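Local atomic coordinates of immunomodulatory active chitinase (Trichuris suis, PDB entry 6G9C), a protein that probably binds and hydrolyses chitin as a family 18 chitinase and has immunomodulatory properties in inflammatory lung disease. Residues Q44-N49 with L370-F375; I309-V314 with Y388-L393. One frame throughout, in Å; residues are numbered along the deposited sequence.

In the fold
The two contacts are about 10 Å apart, centre to centre, and share the chain that leaves the last barrel strand, 364-368. Contact 1 ties this exit to the loop after the first strand, 34-40; contact 2 packs the chain just before helix 392-398 against helix 311-319 of the insertion that follows barrel strand 268-281. Asp373 and Asp374 connect them: Asp373 OD2 probably accepts from Ile391 N at 2.8 Å, and Asp374 O from Tyr388 N at 3.0 Å. The Cys315-Cys380 disulfide adds a covalent tie between helix 311-319 and the same loop. At contact 1 an ethanediol bridges Tyr372 and Trp368, at the strand ends where TIM-barrel enzymes carry their active sites.

Contact 1. Residues Q44-N49 with L370-F375; sequences QYRPGN and LDYDDF. With EDO (1,2-ethanediol), chain C.
Arg46 and Asp371 join the loops that follow the first and last strands of the TIM barrel, 34-40 and 364-368, which run side by side in its wall. The tight part of the contact is their salt bridge. NH1 of Arg46 donates to OD1 of Asp371 over 2.7 Å along a nearly straight line, at 164°. The arginine, its CG anti to the carbonyl carbon, bends at chi2 (-139°) and so presents NH1 to this oxygen. OD1 lies in the guanidinium plane, but NH1 approaches from above the carboxylate plane, and the two groups are turned 51° apart.

Water reinforces the pair twice. Water 1 accepts from NH2 of Arg46 and donates to OD1 of Asp371, the latter over 2.7 Å. Water 2 accepts from NH1 of Arg46 at 2.9 Å and donates a hydrogen bond to the backbone O of Asp371. The other carboxylate oxygen is hydrogen-bonded to Thr40 OG1, which should fix the rotation of the group. OD1 of Asp371 also lies over one face of the Tyr372 ring, offset toward its rim, while CE1 of Tyr372 comes within 3.4 Å of NH2 of Arg46.

The far end is looser. Exposed Asn49 touches CZ of Phe375 through its backbone O, at 3.4 Å; its side chain comes no nearer than CB, 6.3 Å from CZ of Phe375. Phe375 itself packs on Tyr52 and His56. Beyond the Tyr372 hydroxyl, an ethanediol, probably from the crystallisation liquor, also binds Trp368 NE1; its O1 sits in the plane of the Tyr372 ring, 2.7 Å from Tyr372 OH.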
loop_
_atom_site.group_PDB
_atom_site.type_symbol
_atom_site.label_atom_id
_atom_site.label_comp_id
_atom_site.label_asym_id
_atom_site.label_seq_id
_atom_site.Cartn_x
_atom_site.Cartn_y
_atom_site.Cartn_z
ATOM N N GLN A 44 -14.478 -17.112 0.057
ATOM C CA GLN A 44 -15.397 -16.259 0.791
ATOM C C GLN A 44 -16.797 -16.832 0.861
ATOM O O GLN A 44 -17.614 -16.322 1.633
ATOM C CB GLN A 44 -15.489 -14.879 0.137
ATOM C CG GLN A 44 -15.914 -14.960 -1.337
ATOM C CD GLN A 44 -16.289 -13.620 -1.938
ATOM O OE1 GLN A 44 -17.006 -12.826 -1.327
ATOM N NE2 GLN A 44 -15.831 -13.374 -3.159
ATOM N N TYR A 45 -17.114 -17.845 0.058
ATOM C CA TYR A 45 -18.461 -18.394 0.061
ATOM C C TYR A 45 -18.604 -19.626 0.943
ATOM O O TYR A 45 -19.722 -20.126 1.105
ATOM C CB TYR A 45 -18.898 -18.719 -1.377
ATOM C CG TYR A 45 -18.888 -17.497 -2.281
ATOM C CD1 TYR A 45 -19.666 -16.386 -1.984
ATOM C CD2 TYR A 45 -18.086 -17.451 -3.419
ATOM C CE1 TYR A 45 -19.657 -15.257 -2.798
ATOM C CE2 TYR A 45 -18.072 -16.322 -4.249
ATOM C CZ TYR A 45 -18.863 -15.238 -3.929
ATOM O OH TYR A 45 -18.857 -14.129 -4.733
ATOM N N ARG A 46 -17.515 -20.122 1.524
ATOM C CA ARG A 46 -17.624 -21.266 2.416
ATOM C C ARG A 46 -18.297 -20.866 3.728
ATOM O O ARG A 46 -18.152 -19.729 4.186
ATOM C CB ARG A 46 -16.253 -21.849 2.707
ATOM C CG ARG A 46 -15.448 -22.032 1.464
ATOM C CD ARG A 46 -14.684 -23.320 1.475
ATOM N NE ARG A 46 -14.224 -23.597 0.123
ATOM C CZ ARG A 46 -12.974 -23.443 -0.295
ATOM N NH1 ARG A 46 -12.029 -23.039 0.538
ATOM N NH2 ARG A 46 -12.673 -23.717 -1.555
ATOM N N PRO A 47 -19.037 -21.783 4.345
ATOM C CA PRO A 47 -19.788 -21.447 5.560
ATOM C C PRO A 47 -18.915 -21.461 6.807
ATOM O O PRO A 47 -17.834 -22.051 6.836
ATOM C CB PRO A 47 -20.844 -22.554 5.628
ATOM C CG PRO A 47 -20.136 -23.734 5.017
ATOM C CD PRO A 47 -19.262 -23.177 3.922
ATOM N N GLY A 48 -19.423 -20.786 7.845
ATOM C CA GLY A 48 -18.880 -20.907 9.196
ATOM C C GLY A 48 -17.389 -20.645 9.258
ATOM O O GLY A 48 -16.882 -19.671 8.692
ATOM N N ASN A 49 -16.663 -21.540 9.933
ATOM C CA ASN A 49 -15.229 -21.378 10.147
ATOM C C ASN A 49 -14.403 -21.759 8.928
ATOM O O ASN A 49 -13.170 -21.659 8.978
ATOM C CB ASN A 49 -14.778 -22.191 11.371
ATOM C CG ASN A 49 -15.318 -21.628 12.678
ATOM O OD1 ASN A 49 -15.668 -20.450 12.765
ATOM N ND2 ASN A 49 -15.390 -22.476 13.708
ATOM N N LEU A 370 -4.246 -21.183 0.588
ATOM C CA LEU A 370 -4.295 -20.677 1.957
ATOM C C LEU A 370 -5.545 -21.149 2.684
ATOM O O LEU A 370 -5.513 -21.366 3.901
ATOM C CB LEU A 370 -4.266 -19.148 1.952
ATOM C CG LEU A 370 -2.959 -18.435 1.632
ATOM C CD1 LEU A 370 -3.267 -17.016 1.151
ATOM C CD2 LEU A 370 -2.031 -18.420 2.859
ATOM N N ASP A 371 -6.660 -21.290 1.969
ATOM C CA ASP A 371 -7.949 -21.488 2.615
ATOM C C ASP A 371 -8.263 -22.953 2.888
ATOM O O ASP A 371 -9.323 -23.240 3.447
ATOM C CB ASP A 371 -9.066 -20.872 1.771
ATOM C CG ASP A 371 -8.969 -21.269 0.303
ATOM O OD1 ASP A 371 -9.448 -22.372 -0.047
ATOM O OD2 ASP A 371 -8.404 -20.478 -0.484
ATOM N N TYR A 372 -7.373 -23.876 2.526
ATOM C CA TYR A 372 -7.589 -25.279 2.870
ATOM C C TYR A 372 -6.859 -25.709 4.135
ATOM O O TYR A 372 -7.169 -26.772 4.685
ATOM C CB TYR A 372 -7.144 -26.184 1.727
ATOM C CG TYR A 372 -7.946 -26.088 0.457
ATOM C CD1 TYR A 372 -9.310 -25.803 0.467
ATOM C CD2 TYR A 372 -7.326 -26.304 -0.768
ATOM C CE1 TYR A 372 -10.037 -25.746 -0.743
ATOM C CE2 TYR A 372 -8.025 -26.240 -1.950
ATOM C CZ TYR A 372 -9.375 -25.973 -1.938
ATOM O OH TYR A 372 -10.031 -25.927 -3.153
ATOM N N ASP A 373 -5.890 -24.919 4.594
ATOM C CA ASP A 373 -5.206 -25.181 5.846
ATOM C C ASP A 373 -6.152 -24.881 7.010
ATOM O O ASP A 373 -7.209 -24.262 6.848
ATOM C CB ASP A 373 -3.953 -24.310 5.929
ATOM C CG ASP A 373 -2.885 -24.842 6.876
ATOM O OD1 ASP A 373 -3.090 -25.830 7.620
ATOM O OD2 ASP A 373 -1.798 -24.219 6.877
ATOM N N ASP A 374 -5.756 -25.306 8.202
ATOM C CA ASP A 374 -6.476 -24.929 9.425
ATOM C C ASP A 374 -6.099 -23.485 9.765
ATOM O O ASP A 374 -5.308 -23.208 10.663
ATOM C CB ASP A 374 -6.139 -25.899 10.556
ATOM C CG ASP A 374 -7.116 -25.820 11.747
ATOM O OD1 ASP A 374 -8.274 -25.366 11.589
ATOM O OD2 ASP A 374 -6.716 -26.243 12.858
ATOM N N PHE A 375 -6.654 -22.546 8.989
ATOM C CA PHE A 375 -6.179 -21.165 9.079
ATOM C C PHE A 375 -6.678 -20.437 10.323
ATOM O O PHE A 375 -6.078 -19.427 10.711
ATOM C CB PHE A 375 -6.551 -20.372 7.815
ATOM C CG PHE A 375 -8.020 -20.335 7.525
ATOM C CD1 PHE A 375 -8.606 -21.328 6.752
ATOM C CD2 PHE A 375 -8.813 -19.298 8.007
ATOM C CE1 PHE A 375 -9.960 -21.303 6.470
ATOM C CE2 PHE A 375 -10.173 -19.260 7.730
ATOM C CZ PHE A 375 -10.746 -20.271 6.956
HETATM C C1 EDO C . -8.436 -28.254 -5.364
HETATM O O1 EDO C . -8.702 -26.852 -5.300
HETATM C C2 EDO C . -9.771 -28.934 -5.112
HETATM O O2 EDO C . -10.712 -28.639 -6.152
HETATM O O HOH W 1 -10.299 -22.698 -2.574
HETATM O O HOH W 2 -12.004 -22.808 3.478
#

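Contact 2. Residues I309-V314 with Y388-L393; sequences ISYYEV and YPLISL
Tyr311 and Leu390 have the nearest CA atoms across the contact, 8.6 Å apart, where the first turn of helix 311-319 faces the helically coiled but irregular residues 389-391 that lead into helix 392-398. The contact is apolar and is carried by one aromatic ring. With CG anti to the backbone N (chi1 175°), Tyr311 extends from its helix toward the opposing segment, and Leu390 lays a branch over one ring face. CD1 of Leu390 lies 3.5 Å from CG of Tyr311, near the root of the ring, and 3.9 Å from the ring centroid, 27° off the normal: a CH-pi contact. The second branch reaches further out, CD2 of Leu390 coming to 4.0 Å from CZ of Tyr311. Pro389 adds its ring carbon CG obliquely, 3.8 Å from CE2 of Tyr311. The phenol oxygen of buried Tyr311 is hydrogen-bonded to His383 NE2, which holds the outer end of the ring.

Both backbones are stiffened locally. Ser310 and Glu313 form a capping box at the start of helix 311-319: Glu313 N donates to Ser310 OG at 3.1 Å, and Ser310 N to Glu313 OE1 at 2.9 Å. Across from it, Tyr388 O is gripped from opposite faces of its plane by Ser392 N and by Ser392 OG, while Leu390 N donates to Asp373 OD1.

The contact thus joins the insertion to the C-terminal end of the modelled chain: Leu390 also packs on Val347 and Met350 of helix 347-360 and on Thr274 of barrel strand 268-281, the residue to which Tyr311 is hydrogen-bonded through its backbone.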
loop_
_atom_site.group_PDB
_atom_site.type_symbol
_atom_site.label_atom_id
_atom_site.label_comp_id
_atom_site.label_asym_id
_atom_site.label_seq_id
_atom_site.Cartn_x
_atom_site.Cartn_y
_atom_site.Cartn_z
ATOM N N ILE A 309 -11.373 -32.742 -0.445
ATOM C CA ILE A 309 -11.494 -32.483 0.989
ATOM C C ILE A 309 -10.384 -31.514 1.357
ATOM O O ILE A 309 -9.312 -31.523 0.746
ATOM C CB ILE A 309 -11.407 -33.785 1.825
ATOM C CG1 ILE A 309 -11.732 -33.527 3.314
ATOM C CG2 ILE A 309 -10.005 -34.411 1.716
ATOM C CD1 ILE A 309 -12.041 -34.823 4.123
ATOM N N SER A 310 -10.641 -30.663 2.348
ATOM C CA SER A 310 -9.600 -29.777 2.851
ATOM C C SER A 310 -8.881 -30.417 4.038
ATOM O O SER A 310 -9.405 -31.309 4.702
ATOM C CB SER A 310 -10.190 -28.439 3.287
ATOM O OG SER A 310 -10.958 -28.626 4.476
ATOM N N TYR A 311 -7.668 -29.931 4.316
ATOM C CA TYR A 311 -6.950 -30.433 5.481
ATOM C C TYR A 311 -7.759 -30.241 6.761
ATOM O O TYR A 311 -7.820 -31.139 7.613
ATOM C CB TYR A 311 -5.578 -29.762 5.609
ATOM C CG TYR A 311 -4.886 -30.184 6.875
ATOM C CD1 TYR A 311 -4.463 -31.492 7.051
ATOM C CD2 TYR A 311 -4.695 -29.294 7.925
ATOM C CE1 TYR A 311 -3.859 -31.905 8.249
ATOM C CE2 TYR A 311 -4.093 -29.695 9.098
ATOM C CZ TYR A 311 -3.668 -30.999 9.252
ATOM O OH TYR A 311 -3.061 -31.409 10.427
ATOM N N TYR A 312 -8.396 -29.081 6.929
ATOM C CA TYR A 312 -9.132 -28.904 8.179
ATOM C C TYR A 312 -10.350 -29.827 8.249
ATOM O O TYR A 312 -10.774 -30.213 9.345
ATOM C CB TYR A 312 -9.511 -27.428 8.376
ATOM C CG TYR A 312 -10.465 -26.803 7.373
ATOM C CD1 TYR A 312 -11.848 -26.982 7.484
ATOM C CD2 TYR A 312 -9.990 -25.980 6.345
ATOM C CE1 TYR A 312 -12.727 -26.380 6.583
ATOM C CE2 TYR A 312 -10.864 -25.378 5.445
ATOM C CZ TYR A 312 -12.227 -25.579 5.566
ATOM O OH TYR A 312 -13.100 -24.981 4.667
ATOM N N GLU A 313 -10.910 -30.209 7.100
ATOM C CA GLU A 313 -11.997 -31.184 7.096
ATOM C C GLU A 313 -11.485 -32.578 7.438
ATOM O O GLU A 313 -12.187 -33.361 8.088
ATOM C CB GLU A 313 -12.690 -31.191 5.733
ATOM C CG GLU A 313 -13.733 -30.108 5.542
ATOM C CD GLU A 313 -14.181 -30.019 4.093
ATOM O OE1 GLU A 313 -13.455 -30.547 3.225
ATOM O OE2 GLU A 313 -15.252 -29.436 3.823
ATOM N N VAL A 314 -10.270 -32.912 6.991
ATOM C CA VAL A 314 -9.634 -34.150 7.444
ATOM C C VAL A 314 -9.494 -34.140 8.961
ATOM O O VAL A 314 -9.763 -35.143 9.634
ATOM C CB VAL A 314 -8.267 -34.347 6.759
ATOM C CG1 VAL A 314 -7.478 -35.474 7.465
ATOM C CG2 VAL A 314 -8.447 -34.620 5.247
ATOM N N TYR A 388 -2.505 -22.240 10.745
ATOM C CA TYR A 388 -1.740 -22.647 9.571
ATOM C C TYR A 388 -0.706 -23.715 9.927
ATOM O O TYR A 388 0.504 -23.501 9.726
ATOM C CB TYR A 388 -1.062 -21.446 8.929
ATOM C CG TYR A 388 -1.992 -20.413 8.352
ATOM C CD1 TYR A 388 -2.535 -20.587 7.080
ATOM C CD2 TYR A 388 -2.304 -19.240 9.067
ATOM C CE1 TYR A 388 -3.365 -19.648 6.530
ATOM C CE2 TYR A 388 -3.147 -18.284 8.523
ATOM C CZ TYR A 388 -3.662 -18.498 7.241
ATOM O OH TYR A 388 -4.497 -17.567 6.665
ATOM N N PRO A 389 -1.119 -24.853 10.498
ATOM C CA PRO A 389 -0.127 -25.889 10.835
ATOM C C PRO A 389 0.639 -26.387 9.616
ATOM O O PRO A 389 1.816 -26.754 9.732
ATOM C CB PRO A 389 -0.979 -27.001 11.466
ATOM C CG PRO A 389 -2.346 -26.802 10.872
ATOM C CD PRO A 389 -2.498 -25.311 10.733
ATOM N N LEU A 390 0.003 -26.403 8.447
ATOM C CA LEU A 390 0.687 -26.843 7.235
ATOM C C LEU A 390 1.544 -25.730 6.635
ATOM O O LEU A 390 2.747 -25.909 6.413
ATOM C CB LEU A 390 -0.327 -27.329 6.192
ATOM C CG LEU A 390 -1.258 -28.469 6.602
ATOM C CD1 LEU A 390 -1.950 -29.057 5.385
ATOM C CD2 LEU A 390 -0.479 -29.526 7.341
ATOM N N ILE A 391 0.941 -24.571 6.369
ATOM C CA ILE A 391 1.633 -23.555 5.577
ATOM C C ILE A 391 2.780 -22.914 6.362
ATOM O O ILE A 391 3.799 -22.531 5.771
ATOM C CB ILE A 391 0.604 -22.533 5.054
ATOM C CG1 ILE A 391 -0.403 -23.255 4.155
ATOM C CG2 ILE A 391 1.276 -21.425 4.240
ATOM C CD1 ILE A 391 -1.556 -22.402 3.723
ATOM N N SER A 392 2.667 -22.830 7.702
ATOM C CA SER A 392 3.760 -22.314 8.528
ATOM C C SER A 392 5.076 -23.038 8.297
ATOM O O SER A 392 6.138 -22.470 8.583
ATOM C CB SER A 392 3.435 -22.436 10.032
ATOM O OG SER A 392 2.249 -21.748 10.359
ATOM N N LEU A 393 5.028 -24.290 7.825
ATOM C CA LEU A 393 6.248 -25.076 7.665
ATOM C C LEU A 393 7.190 -24.482 6.627
ATOM O O LEU A 393 8.391 -24.758 6.672
ATOM C CB LEU A 393 5.896 -26.518 7.282
ATOM C CG LEU A 393 5.223 -27.307 8.422
ATOM C CD1 LEU A 393 4.686 -28.641 7.929
ATOM C CD2 LEU A 393 6.185 -27.511 9.564
#